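Local structure of trehalose-6-phosphate phosphatase (5DX9) at residues H142-D147 against G177-E182; G67-F72 against T131-K136; D218-L223 against K280-G285; L24-G29 against A210-T215. The protein belongs to the trehalose-phosphatase family of the HAD clan, pairing a Rossmann-like core with a smaller cap domain around a magnesium ion and a bound glycan. All blocks are in the same frame, centred on the assembly; numbering follows the deposited sequence.

Contact 1. Residues H142-D147 against G177-E182; sequences HYRNSD and GKKNLE. With GLC (alpha-D-glucopyranose), chain B; G6P (6-O-phosphono-alpha-D-glucopyranose), chain C.
Arg144 and Lys178 converge on O3 of the alpha-D-glucopyranose, a hydroxyl held by several groups at once. Arg144 NE donates to this O3 over 2.7 Å in a nearly straight bond (167° at the hydrogen), Arg144 NH2 adds a weak one, and O3 in turn donates to Lys178 O at 3.2 Å. The same carbonyl, Lys178 O, takes a second bond from the sugar O2 at 3.0 Å, while Asn180 ND2 donates to that O2 at 2.6 Å. A bend at chi3 (-63°) of Arg144 carries its guanidinium across the Lys179 side chain at about a right angle, with Lys179 CG over one face, 3.6 Å from Arg144 CZ. These groups gather at one end of the four-stranded antiparallel sheet of the cap domain, mostly in its loops. Strand 180-185 returns from strand 172-177 through the type II turn Gly177 to Asn180, and its Asn180 faces His142 of strand 139-142 in a non-hydrogen-bonded pair. Just past that pair, Tyr143 N reaches Lys179 O at 3.3 Å, with its N-H aimed straight at the oxygen. The Tyr143 ring lies against the Lys179-Asn180 peptide, Lys179 O over one face, and Tyr143 OH reaches Gly177 O through a water. Another water ties His142 ND1, Lys179 O and the glucose O3 together; His142 NE2 lies very close to Glu133 OE1, probably a hydrogen bond. The amine of Lys178 leaves for a salt bridge with Asp212. Further along the strand, Glu182 OE2 accepts from G6P O4 of the phosphorylated sugar at 2.6 Å.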
# COMPACT_ATOMS: atom_id res chain seq x y z
N HIS A 142 -18.73 -4.76 0.17
CA HIS A 142 -18.58 -5.18 -1.21
C HIS A 142 -19.93 -5.23 -1.93
O HIS A 142 -20.92 -5.69 -1.35
CB HIS A 142 -17.92 -6.55 -1.29
CG HIS A 142 -16.54 -6.60 -0.72
ND1 HIS A 142 -15.43 -6.20 -1.42
CD2 HIS A 142 -16.09 -7.02 0.49
CE1 HIS A 142 -14.35 -6.36 -0.67
NE2 HIS A 142 -14.73 -6.86 0.50
N TYR A 143 -19.97 -4.78 -3.18
CA TYR A 143 -21.18 -4.92 -3.98
C TYR A 143 -20.84 -5.41 -5.39
O TYR A 143 -21.66 -5.28 -6.30
CB TYR A 143 -21.94 -3.60 -4.05
CG TYR A 143 -21.20 -2.48 -4.75
CD1 TYR A 143 -21.36 -2.27 -6.12
CD2 TYR A 143 -20.34 -1.65 -4.06
CE1 TYR A 143 -20.68 -1.25 -6.77
CE2 TYR A 143 -19.65 -0.64 -4.69
CZ TYR A 143 -19.83 -0.44 -6.05
OH TYR A 143 -19.14 0.57 -6.68
N ARG A 144 -19.66 -5.99 -5.56
CA ARG A 144 -19.23 -6.47 -6.88
C ARG A 144 -20.13 -7.57 -7.41
O ARG A 144 -20.26 -7.75 -8.63
CB ARG A 144 -17.78 -6.96 -6.83
CG ARG A 144 -17.28 -7.51 -8.16
CD ARG A 144 -15.82 -7.96 -8.10
NE ARG A 144 -14.93 -6.84 -7.80
CZ ARG A 144 -14.55 -5.93 -8.69
NH1 ARG A 144 -14.97 -6.00 -9.94
NH2 ARG A 144 -13.74 -4.94 -8.32
N ASN A 145 -20.76 -8.32 -6.52
CA ASN A 145 -21.63 -9.41 -6.94
C ASN A 145 -23.10 -9.12 -6.69
O ASN A 145 -23.93 -10.03 -6.62
CB ASN A 145 -21.21 -10.71 -6.24
CG ASN A 145 -19.82 -11.16 -6.65
OD1 ASN A 145 -19.49 -11.20 -7.83
ND2 ASN A 145 -18.99 -11.49 -5.66
N SER A 146 -23.42 -7.83 -6.55
CA SER A 146 -24.81 -7.40 -6.54
C SER A 146 -25.26 -7.16 -7.98
O SER A 146 -24.45 -7.25 -8.90
CB SER A 146 -24.97 -6.12 -5.71
OG SER A 146 -24.53 -6.32 -4.38
N ASP A 147 -26.55 -6.88 -8.17
CA ASP A 147 -27.02 -6.43 -9.46
C ASP A 147 -26.23 -5.19 -9.85
O ASP A 147 -26.06 -4.29 -9.02
CB ASP A 147 -28.52 -6.12 -9.44
CG ASP A 147 -29.02 -5.52 -10.74
OD1 ASP A 147 -29.16 -6.27 -11.73
OD2 ASP A 147 -29.27 -4.30 -10.78
N GLY A 177 -13.55 2.26 -3.27
CA GLY A 177 -12.67 1.29 -3.88
C GLY A 177 -13.27 0.68 -5.12
O GLY A 177 -14.28 1.16 -5.63
N LYS A 178 -12.64 -0.38 -5.61
CA LYS A 178 -13.11 -1.06 -6.81
C LYS A 178 -14.31 -1.93 -6.47
O LYS A 178 -14.17 -3.04 -5.96
CB LYS A 178 -12.00 -1.90 -7.44
CG LYS A 178 -10.77 -1.08 -7.81
CD LYS A 178 -9.86 -1.81 -8.79
CE LYS A 178 -8.80 -0.86 -9.34
NZ LYS A 178 -7.77 -1.58 -10.16
N LYS A 179 -15.50 -1.40 -6.75
CA LYS A 179 -16.74 -2.08 -6.42
C LYS A 179 -16.86 -2.32 -4.92
O LYS A 179 -17.34 -3.36 -4.49
CB LYS A 179 -16.86 -3.40 -7.18
CG LYS A 179 -16.91 -3.26 -8.70
CD LYS A 179 -18.13 -2.47 -9.15
CE LYS A 179 -18.09 -2.21 -10.65
NZ LYS A 179 -19.09 -1.17 -11.04
N ASN A 180 -16.39 -1.35 -4.13
CA ASN A 180 -16.57 -1.42 -2.69
C ASN A 180 -16.59 -0.04 -2.05
O ASN A 180 -16.20 0.95 -2.66
CB ASN A 180 -15.46 -2.29 -2.04
CG ASN A 180 -14.13 -1.55 -1.86
OD1 ASN A 180 -14.07 -0.45 -1.31
ND2 ASN A 180 -13.05 -2.18 -2.29
N LEU A 181 -17.05 0.00 -0.80
CA LEU A 181 -16.84 1.15 0.07
C LEU A 181 -16.03 0.70 1.28
O LEU A 181 -16.25 -0.40 1.80
CB LEU A 181 -18.16 1.76 0.53
CG LEU A 181 -18.94 2.63 -0.45
CD1 LEU A 181 -20.13 3.26 0.26
CD2 LEU A 181 -18.05 3.70 -1.06
N GLU A 182 -15.09 1.53 1.72
CA GLU A 182 -14.31 1.21 2.91
C GLU A 182 -14.14 2.43 3.80
O GLU A 182 -14.00 3.55 3.32
CB GLU A 182 -12.94 0.66 2.52
CG GLU A 182 -12.18 0.04 3.68
CD GLU A 182 -10.90 -0.65 3.24
OE1 GLU A 182 -10.30 -1.37 4.07
OE2 GLU A 182 -10.51 -0.46 2.07
C1 GLC B . -10.68 -5.85 -3.56
C2 GLC B . -11.92 -5.44 -4.36
C3 GLC B . -12.94 -6.57 -4.42
C4 GLC B . -12.30 -7.86 -4.91
C5 GLC B . -11.06 -8.19 -4.09
C6 GLC B . -10.29 -9.38 -4.66
O2 GLC B . -12.50 -4.26 -3.76
O3 GLC B . -14.00 -6.21 -5.31
O4 GLC B . -13.28 -8.91 -4.82
O5 GLC B . -10.16 -7.09 -4.05
O6 GLC B . -10.04 -9.18 -6.06
C1 G6P C . -9.83 -6.12 -1.37
C2 G6P C . -10.16 -6.43 0.09
C3 G6P C . -10.75 -5.23 0.79
C4 G6P C . -9.78 -4.06 0.74
C5 G6P C . -9.13 -3.82 -0.64
C6 G6P C . -7.69 -3.30 -0.50
O1 G6P C . -11.00 -5.94 -2.17
O2 G6P C . -11.06 -7.54 0.14
O3 G6P C . -10.97 -5.52 2.18
O4 G6P C . -10.55 -2.93 1.17
O5 G6P C . -8.99 -4.98 -1.47
O6 G6P C . -6.73 -4.26 -1.00
P G6P C . -5.27 -3.79 -1.56
O1P G6P C . -4.13 -4.90 -1.36
O2P G6P C . -5.38 -3.52 -3.01
O3P G6P C . -4.89 -2.44 -0.78
O HOH W 1 -16.25 -5.52 -3.92
O HOH W 2 -16.99 1.83 -5.49

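Contact 2. Residues G67-F72 against T131-K136; sequences GRDGDF and TIEVKK. With G6P (6-O-phosphono-alpha-D-glucopyranose), chain C.
Two carboxylates, those of Asp69 and Glu133, approach each other with Asp69 OD1 4.0 Å from Glu133 OE2 and their planes nearly perpendicular (84°). One water links the two: it donates to both of these oxygens and accepts from Arg68 NH1, which probably lessens the repulsion. This is a core-to-cap junction of the HAD fold. The turn after core strand 60-65, leading into helix 70-77, meets cap strand 131-134, at the edge of the cap sheet, and the residues just after it. Asp69 is the helix N-cap, its OD2 accepting from Phe72 N at 3.1 Å. Arg68 is sandwiched: O2 of the 6-O-phosphono-alpha-D-glucopyranose lies over the centre of one guanidinium face, Phe72 CZ over the opposite one. Arg68 is fixed further by a salt bridge to Asp28 and a bond to Pro38 O. Glu133 OE1 accepts from the sugar O2 at 3.0 Å. The Lys135 chain runs past Asp69 CB, then bends at chi3 (-77°). Besides its salt bridge to Glu182, Lys135 NZ donates to the sugar O3 at 2.9 Å and to Gly67 O, also at 2.9 Å, approaching this oxygen from 35° above the carbonyl plane.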
# COMPACT_ATOMS: atom_id res chain seq x y z
N GLY A 67 -4.71 -2.90 1.84
CA GLY A 67 -5.88 -2.59 2.63
C GLY A 67 -6.41 -3.85 3.29
O GLY A 67 -7.32 -3.81 4.12
N ARG A 68 -5.82 -4.98 2.90
CA ARG A 68 -6.17 -6.28 3.46
C ARG A 68 -5.94 -6.36 4.96
O ARG A 68 -5.18 -5.58 5.54
CB ARG A 68 -5.38 -7.38 2.76
CG ARG A 68 -5.83 -7.67 1.34
CD ARG A 68 -7.09 -8.52 1.31
NE ARG A 68 -7.46 -8.88 -0.06
CZ ARG A 68 -8.29 -9.86 -0.37
NH1 ARG A 68 -8.84 -10.60 0.58
NH2 ARG A 68 -8.56 -10.12 -1.64
N ASP A 69 -6.61 -7.33 5.58
CA ASP A 69 -6.43 -7.64 7.00
C ASP A 69 -5.20 -8.51 7.20
O ASP A 69 -4.83 -9.28 6.31
CB ASP A 69 -7.67 -8.34 7.54
CG ASP A 69 -8.06 -9.55 6.72
OD1 ASP A 69 -8.56 -9.37 5.60
OD2 ASP A 69 -7.86 -10.69 7.20
N GLY A 70 -4.58 -8.39 8.37
CA GLY A 70 -3.38 -9.15 8.68
C GLY A 70 -3.53 -10.65 8.53
O GLY A 70 -2.58 -11.34 8.17
N ASP A 71 -4.73 -11.16 8.80
CA ASP A 71 -4.98 -12.59 8.74
C ASP A 71 -4.83 -13.14 7.33
O ASP A 71 -4.13 -14.13 7.11
CB ASP A 71 -6.38 -12.91 9.27
CG ASP A 71 -6.43 -13.03 10.78
OD1 ASP A 71 -5.55 -12.45 11.46
OD2 ASP A 71 -7.35 -13.70 11.29
N PHE A 72 -5.48 -12.48 6.37
CA PHE A 72 -5.39 -12.89 4.97
C PHE A 72 -3.95 -12.83 4.48
O PHE A 72 -3.49 -13.73 3.78
CB PHE A 72 -6.28 -12.01 4.10
CG PHE A 72 -6.12 -12.25 2.62
CD1 PHE A 72 -6.90 -13.19 1.96
CD2 PHE A 72 -5.18 -11.55 1.89
CE1 PHE A 72 -6.75 -13.41 0.60
CE2 PHE A 72 -5.02 -11.77 0.53
CZ PHE A 72 -5.81 -12.70 -0.11
N THR A 131 -21.67 -7.92 0.36
CA THR A 131 -21.05 -8.57 1.51
C THR A 131 -20.34 -7.53 2.38
O THR A 131 -20.01 -6.44 1.91
CB THR A 131 -20.06 -9.65 1.07
OG1 THR A 131 -19.77 -10.52 2.17
CG2 THR A 131 -18.76 -9.03 0.56
N ILE A 132 -20.12 -7.88 3.64
CA ILE A 132 -19.45 -6.97 4.56
C ILE A 132 -18.17 -7.60 5.09
O ILE A 132 -18.14 -8.78 5.44
CB ILE A 132 -20.36 -6.57 5.73
CG1 ILE A 132 -19.71 -5.44 6.54
CG2 ILE A 132 -20.66 -7.77 6.62
CD1 ILE A 132 -20.60 -4.89 7.63
N GLU A 133 -17.10 -6.81 5.14
CA GLU A 133 -15.82 -7.29 5.63
C GLU A 133 -15.37 -6.47 6.82
O GLU A 133 -14.64 -5.49 6.67
CB GLU A 133 -14.77 -7.25 4.52
CG GLU A 133 -14.06 -8.57 4.29
CD GLU A 133 -12.99 -8.49 3.22
OE1 GLU A 133 -13.26 -7.93 2.14
OE2 GLU A 133 -11.87 -8.98 3.46
N VAL A 134 -15.81 -6.86 8.01
CA VAL A 134 -15.36 -6.22 9.23
C VAL A 134 -13.94 -6.67 9.55
O VAL A 134 -13.69 -7.85 9.78
CB VAL A 134 -16.28 -6.53 10.42
CG1 VAL A 134 -15.74 -5.90 11.69
CG2 VAL A 134 -17.69 -6.04 10.14
N LYS A 135 -13.01 -5.73 9.52
CA LYS A 135 -11.62 -6.03 9.84
C LYS A 135 -11.28 -5.43 11.19
O LYS A 135 -12.17 -4.97 11.91
CB LYS A 135 -10.69 -5.51 8.74
CG LYS A 135 -10.81 -6.29 7.43
CD LYS A 135 -10.05 -5.63 6.28
CE LYS A 135 -10.82 -4.44 5.74
NZ LYS A 135 -10.22 -3.89 4.50
N LYS A 136 -10.00 -5.43 11.55
CA LYS A 136 -9.61 -5.02 12.90
C LYS A 136 -9.67 -3.51 13.10
O LYS A 136 -10.02 -3.05 14.19
CB LYS A 136 -8.21 -5.55 13.22
CG LYS A 136 -8.12 -7.07 13.16
CD LYS A 136 -6.86 -7.60 13.84
CE LYS A 136 -6.84 -9.12 13.81
NZ LYS A 136 -5.63 -9.69 14.47
C1 G6P C . -9.83 -6.12 -1.37
C2 G6P C . -10.16 -6.43 0.09
C3 G6P C . -10.75 -5.23 0.79
C4 G6P C . -9.78 -4.06 0.74
C5 G6P C . -9.13 -3.82 -0.64
C6 G6P C . -7.69 -3.30 -0.50
O1 G6P C . -11.00 -5.94 -2.17
O2 G6P C . -11.06 -7.54 0.14
O3 G6P C . -10.97 -5.52 2.18
O4 G6P C . -10.55 -2.93 1.17
O5 G6P C . -8.99 -4.98 -1.47
O6 G6P C . -6.73 -4.26 -1.00
P G6P C . -5.27 -3.79 -1.56
O1P G6P C . -4.13 -4.90 -1.36
O2P G6P C . -5.38 -3.52 -3.01
O3P G6P C . -4.89 -2.44 -0.78
O HOH W 3 -9.47 -10.32 3.23

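Contact 3. Residues D218-L223 against K280-G285; sequences DMFRAL and KRTLAG
Ala284 CB sits squarely over the Phe220 ring, 3.7 Å from the ring centroid and 14° off its normal, a CH-pi contact. Beside it, Phe220 CB packs on Leu283 CB at 3.7 Å, and Thr282 OG1 approaches Phe220 CD2 at 3.5 Å. On the next helix residue, Leu283 CD1 rests on Arg221 CB at 3.6 Å. Phe220 and Arg221 belong to helix 217-225, which follows strand 206-211 in the Rossmann-like core; the loop opposite leads from strand 270-275 to the edge strand 286-288. Phe220 also touches Ala272 and Thr274 of strand 270-275, which places its ring between loop and sheet. The loop is shaped by an ST turn: with chi1 at 179°, Thr282 OG1 is turned to accept from Ala284 N at 3.0 Å. Glu217, at the start of the helix, bonds both Thr282 OG1 and Leu283 N and so anchors the turn from outside the contact. Arg221 is held along the helix by a salt bridge from its NH2 to Asp218 OD1 at 2.6 Å. Between the segments themselves no direct hydrogen bond forms. Phe220 O and Leu283 O, both acceptors, are joined instead by a water that donates to each, so the direct contact is largely apolar, and a single water bridges the two carbonyl oxygens.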
# COMPACT_ATOMS: atom_id res chain seq x y z
N ASP A 218 -1.40 7.63 -2.30
CA ASP A 218 -0.77 8.12 -1.08
C ASP A 218 0.70 7.71 -1.07
O ASP A 218 1.57 8.48 -0.65
CB ASP A 218 -1.47 7.59 0.17
CG ASP A 218 -2.80 8.28 0.44
OD1 ASP A 218 -2.95 9.46 0.05
OD2 ASP A 218 -3.68 7.64 1.05
N MSE A 219 0.97 6.49 -1.51
CA MSE A 219 2.33 5.99 -1.65
C MSE A 219 3.11 6.80 -2.67
O MSE A 219 4.25 7.20 -2.42
CB MSE A 219 2.31 4.52 -2.05
CG MSE A 219 1.62 3.62 -1.05
SE MSE A 219 2.20 1.77 -1.19
CE MSE A 219 1.46 1.33 -2.94
N PHE A 220 2.50 7.05 -3.82
CA PHE A 220 3.16 7.78 -4.89
C PHE A 220 3.49 9.21 -4.46
O PHE A 220 4.56 9.73 -4.77
CB PHE A 220 2.29 7.80 -6.15
CG PHE A 220 1.91 6.42 -6.64
CD1 PHE A 220 2.70 5.32 -6.34
CD2 PHE A 220 0.77 6.23 -7.40
CE1 PHE A 220 2.36 4.06 -6.78
CE2 PHE A 220 0.41 4.97 -7.84
CZ PHE A 220 1.21 3.89 -7.53
N ARG A 221 2.56 9.83 -3.73
CA ARG A 221 2.77 11.19 -3.25
C ARG A 221 3.92 11.26 -2.25
O ARG A 221 4.75 12.17 -2.31
CB ARG A 221 1.50 11.75 -2.61
CG ARG A 221 1.68 13.16 -2.04
CD ARG A 221 0.35 13.88 -1.87
NE ARG A 221 -0.56 13.12 -1.03
CZ ARG A 221 -1.72 12.62 -1.45
NH1 ARG A 221 -2.12 12.81 -2.70
NH2 ARG A 221 -2.48 11.94 -0.61
N ALA A 222 3.96 10.30 -1.34
CA ALA A 222 5.02 10.26 -0.33
C ALA A 222 6.38 10.10 -1.00
O ALA A 222 7.38 10.65 -0.54
CB ALA A 222 4.77 9.14 0.66
N LEU A 223 6.40 9.36 -2.11
CA LEU A 223 7.65 9.13 -2.84
C LEU A 223 8.10 10.35 -3.63
O LEU A 223 9.19 10.36 -4.19
CB LEU A 223 7.49 7.94 -3.79
CG LEU A 223 7.49 6.57 -3.12
CD1 LEU A 223 7.29 5.46 -4.14
CD2 LEU A 223 8.79 6.38 -2.35
N LYS A 280 -4.06 6.93 -17.53
CA LYS A 280 -4.44 7.06 -16.13
C LYS A 280 -3.68 8.20 -15.45
O LYS A 280 -2.45 8.22 -15.45
CB LYS A 280 -4.21 5.75 -15.37
CG LYS A 280 -4.57 5.82 -13.89
CD LYS A 280 -4.38 4.47 -13.20
CE LYS A 280 -4.68 4.56 -11.71
NZ LYS A 280 -4.50 3.25 -11.02
N ARG A 281 -4.42 9.14 -14.87
CA ARG A 281 -3.80 10.25 -14.16
C ARG A 281 -3.37 9.78 -12.78
O ARG A 281 -4.16 9.21 -12.03
CB ARG A 281 -4.77 11.43 -14.07
CG ARG A 281 -5.24 11.93 -15.43
CD ARG A 281 -6.25 13.05 -15.31
NE ARG A 281 -6.86 13.38 -16.59
CZ ARG A 281 -7.58 14.48 -16.82
NH1 ARG A 281 -7.76 15.36 -15.85
NH2 ARG A 281 -8.10 14.69 -18.01
N THR A 282 -2.10 10.03 -12.46
CA THR A 282 -1.49 9.42 -11.29
C THR A 282 -0.28 10.22 -10.83
O THR A 282 0.27 11.02 -11.60
CB THR A 282 -1.07 7.96 -11.60
OG1 THR A 282 -0.44 7.37 -10.46
CG2 THR A 282 -0.10 7.93 -12.78
N LEU A 283 0.13 10.02 -9.58
CA LEU A 283 1.34 10.65 -9.07
C LEU A 283 2.54 9.72 -9.23
O LEU A 283 3.67 10.08 -8.90
CB LEU A 283 1.17 11.04 -7.60
CG LEU A 283 0.19 12.19 -7.33
CD1 LEU A 283 -0.04 12.35 -5.83
CD2 LEU A 283 0.72 13.48 -7.93
N ALA A 284 2.28 8.52 -9.73
CA ALA A 284 3.35 7.60 -10.08
C ALA A 284 4.12 8.13 -11.28
O ALA A 284 3.59 8.92 -12.06
CB ALA A 284 2.80 6.21 -10.37
N GLY A 285 5.36 7.70 -11.44
CA GLY A 285 6.16 8.12 -12.57
C GLY A 285 6.00 7.18 -13.75
O GLY A 285 6.31 7.55 -14.88
O HOH W 4 5.48 8.91 -7.27

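Contact 4. Residues L24-G29 against A210-T215; sequences LFNYDG and AGDDKT. Unlike the reference sequence in segment 24-29: Asn26 (reference Asp). With MG (magnesium ion), chain D; G6P (6-O-phosphono-alpha-D-glucopyranose), chain C; GLC (alpha-D-glucopyranose), chain B.
This is a buried pairing of two parallel strands in the middle of the core sheet, running into loops that build the magnesium site at their carboxyl ends. Strand 21-25 lies beside strand 206-211, with Phe25 opposite Ala210. Ala210 N donates to Leu24 O at 3.1 Å and Asn26 N to Ala210 O at 3.0 Å, the alternation expected of a parallel bridge. Past these bonds the chains carry residues of the HAD site: Asn26-Tyr27-Asp28, where the reference sequence has Asp at the first position, and Gly211-Asp212-Asp213. The magnesium ion has six oxygen ligands in three roughly opposed pairs, an octahedral set. Asn26 OD1, at 2.1 Å from magnesium, stands across from one water. Asp28 O, at 2.2 Å from the ion, stands across from the other. Asp212 OD1, also 2.2 Å from magnesium, faces phosphate O2P of the 6-O-phosphono-alpha-D-glucopyranose, which is 1.9 Å from the ion. With chi1 at -180° the Asn26 amide reaches the site and is held at both ends: OD1 by magnesium, ND2 by donating to phosphate O3P at 3.0 Å and by a bond to Ile65 O. Backbone Asp28 N donates to O1P at 3.2 Å. Asp212 OD2 lies against Gly29 CA. Three acceptor oxygens, from Asn26, Asp28 and Asp212, crowd together without hydrogen bonds among them; the shared cation probably offsets their repulsion and at the same time ties both loops to the phosphate.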
# COMPACT_ATOMS: atom_id res chain seq x y z
N LEU A 24 8.35 -2.16 -2.64
CA LEU A 24 7.03 -2.05 -2.04
C LEU A 24 5.92 -2.46 -3.01
O LEU A 24 5.76 -1.86 -4.07
CB LEU A 24 6.80 -0.62 -1.56
CG LEU A 24 7.93 -0.09 -0.67
CD1 LEU A 24 7.76 1.39 -0.38
CD2 LEU A 24 8.02 -0.90 0.62
N PHE A 25 5.17 -3.49 -2.63
CA PHE A 25 4.11 -4.02 -3.48
C PHE A 25 2.73 -3.96 -2.83
O PHE A 25 2.52 -4.50 -1.75
CB PHE A 25 4.40 -5.47 -3.86
CG PHE A 25 5.67 -5.67 -4.63
CD1 PHE A 25 5.67 -5.63 -6.01
CD2 PHE A 25 6.86 -5.90 -3.97
CE1 PHE A 25 6.83 -5.82 -6.72
CE2 PHE A 25 8.03 -6.08 -4.67
CZ PHE A 25 8.02 -6.05 -6.05
N ASN A 26 1.79 -3.31 -3.51
CA ASN A 26 0.38 -3.48 -3.19
C ASN A 26 0.00 -4.91 -3.55
O ASN A 26 0.74 -5.57 -4.27
CB ASN A 26 -0.49 -2.47 -3.95
CG ASN A 26 -1.97 -2.62 -3.64
OD1 ASN A 26 -2.76 -3.02 -4.50
ND2 ASN A 26 -2.35 -2.29 -2.42
N TYR A 27 -1.12 -5.41 -3.04
CA TYR A 27 -1.49 -6.78 -3.37
C TYR A 27 -2.58 -6.87 -4.42
O TYR A 27 -2.31 -7.19 -5.57
CB TYR A 27 -1.93 -7.57 -2.14
CG TYR A 27 -2.16 -9.01 -2.51
CD1 TYR A 27 -1.10 -9.80 -2.95
CD2 TYR A 27 -3.42 -9.58 -2.46
CE1 TYR A 27 -1.29 -11.12 -3.31
CE2 TYR A 27 -3.63 -10.91 -2.81
CZ TYR A 27 -2.55 -11.67 -3.24
OH TYR A 27 -2.72 -12.98 -3.61
N ASP A 28 -3.82 -6.62 -4.02
CA ASP A 28 -4.95 -6.78 -4.93
C ASP A 28 -4.81 -5.83 -6.11
O ASP A 28 -4.52 -4.65 -5.94
CB ASP A 28 -6.27 -6.53 -4.20
CG ASP A 28 -6.49 -7.50 -3.06
OD1 ASP A 28 -6.64 -8.71 -3.33
OD2 ASP A 28 -6.52 -7.05 -1.89
N GLY A 29 -5.01 -6.36 -7.32
CA GLY A 29 -4.92 -5.58 -8.53
C GLY A 29 -3.49 -5.23 -8.92
O GLY A 29 -3.24 -4.67 -9.99
N ALA A 210 4.52 -0.15 -6.28
CA ALA A 210 3.43 -0.38 -7.23
C ALA A 210 2.07 -0.48 -6.54
O ALA A 210 1.97 -0.99 -5.42
CB ALA A 210 3.71 -1.63 -8.04
N GLY A 211 1.04 0.02 -7.22
CA GLY A 211 -0.32 0.00 -6.70
C GLY A 211 -1.32 0.32 -7.79
O GLY A 211 -0.99 1.00 -8.77
N ASP A 212 -2.55 -0.15 -7.64
CA ASP A 212 -3.55 -0.02 -8.70
C ASP A 212 -4.71 0.90 -8.35
O ASP A 212 -5.47 1.31 -9.22
CB ASP A 212 -4.10 -1.40 -9.05
CG ASP A 212 -4.94 -1.98 -7.94
OD1 ASP A 212 -4.50 -1.93 -6.77
OD2 ASP A 212 -6.06 -2.46 -8.23
N ASP A 213 -4.86 1.23 -7.07
CA ASP A 213 -6.05 1.94 -6.62
C ASP A 213 -5.74 3.38 -6.23
O ASP A 213 -4.58 3.78 -6.16
CB ASP A 213 -6.69 1.21 -5.43
CG ASP A 213 -8.19 1.40 -5.36
OD1 ASP A 213 -8.68 2.45 -5.84
OD2 ASP A 213 -8.88 0.51 -4.84
N LYS A 214 -6.79 4.16 -5.96
CA LYS A 214 -6.62 5.55 -5.54
C LYS A 214 -5.89 5.67 -4.20
O LYS A 214 -5.16 6.64 -3.95
CB LYS A 214 -7.97 6.25 -5.45
CG LYS A 214 -7.88 7.66 -4.89
CD LYS A 214 -9.24 8.35 -4.84
CE LYS A 214 -9.14 9.74 -4.21
NZ LYS A 214 -10.44 10.46 -4.21
N THR A 215 -6.09 4.68 -3.33
CA THR A 215 -5.45 4.67 -2.02
C THR A 215 -3.93 4.54 -2.16
O THR A 215 -3.18 4.90 -1.26
CB THR A 215 -5.98 3.51 -1.15
OG1 THR A 215 -5.65 2.26 -1.76
CG2 THR A 215 -7.49 3.61 -0.98
MG MG D . -4.82 -2.79 -4.72
C1 G6P C . -9.83 -6.12 -1.37
C2 G6P C . -10.16 -6.43 0.09
C3 G6P C . -10.75 -5.23 0.79
C4 G6P C . -9.78 -4.06 0.74
C5 G6P C . -9.13 -3.82 -0.64
C6 G6P C . -7.69 -3.30 -0.50
O1 G6P C . -11.00 -5.94 -2.17
O2 G6P C . -11.06 -7.54 0.14
O3 G6P C . -10.97 -5.52 2.18
O4 G6P C . -10.55 -2.93 1.17
O5 G6P C . -8.99 -4.98 -1.47
O6 G6P C . -6.73 -4.26 -1.00
P G6P C . -5.27 -3.79 -1.56
O1P G6P C . -4.13 -4.90 -1.36
O2P G6P C . -5.38 -3.52 -3.01
O3P G6P C . -4.89 -2.44 -0.78
C1 GLC B . -10.68 -5.85 -3.56
C2 GLC B . -11.92 -5.44 -4.36
C3 GLC B . -12.94 -6.57 -4.42
C4 GLC B . -12.30 -7.86 -4.91
C5 GLC B . -11.06 -8.19 -4.09
C6 GLC B . -10.29 -9.38 -4.66
O2 GLC B . -12.50 -4.26 -3.76
O3 GLC B . -14.00 -6.21 -5.31
O4 GLC B . -13.28 -8.91 -4.82
O5 GLC B . -10.16 -7.09 -4.05
O6 GLC B . -10.04 -9.18 -6.06
O HOH W 5 -6.69 -2.73 -5.66
O HOH W 6 -4.63 -0.99 -3.75

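Contacts 1, 2 and 4 surround the bound glycan, and all three reach the 6-O-phosphono-alpha-D-glucopyranose. Contact 4, nearest the centre of the chain, closes a loop of sequence within which contacts 1 and 2 are nested. Salt bridges join it to them: Lys178 NZ to Asp212 OD2 at 2.7 Å, and Arg68 NE to Asp28 OD2 at 2.8 Å. Contacts 1 and 2, with centres about 14 Å apart, meet at the cap sheet, where Glu182 OE1 and Lys135 NZ pair at 2.6 Å. Contact 3 stands off from both, about 24 and 25 Å away between centres. It touches contact 4 alone, about 11 Å from its centre, with Phe220 CZ 3.8 Å from Gly211 O, next to the metal ligand Asp212 in the chain.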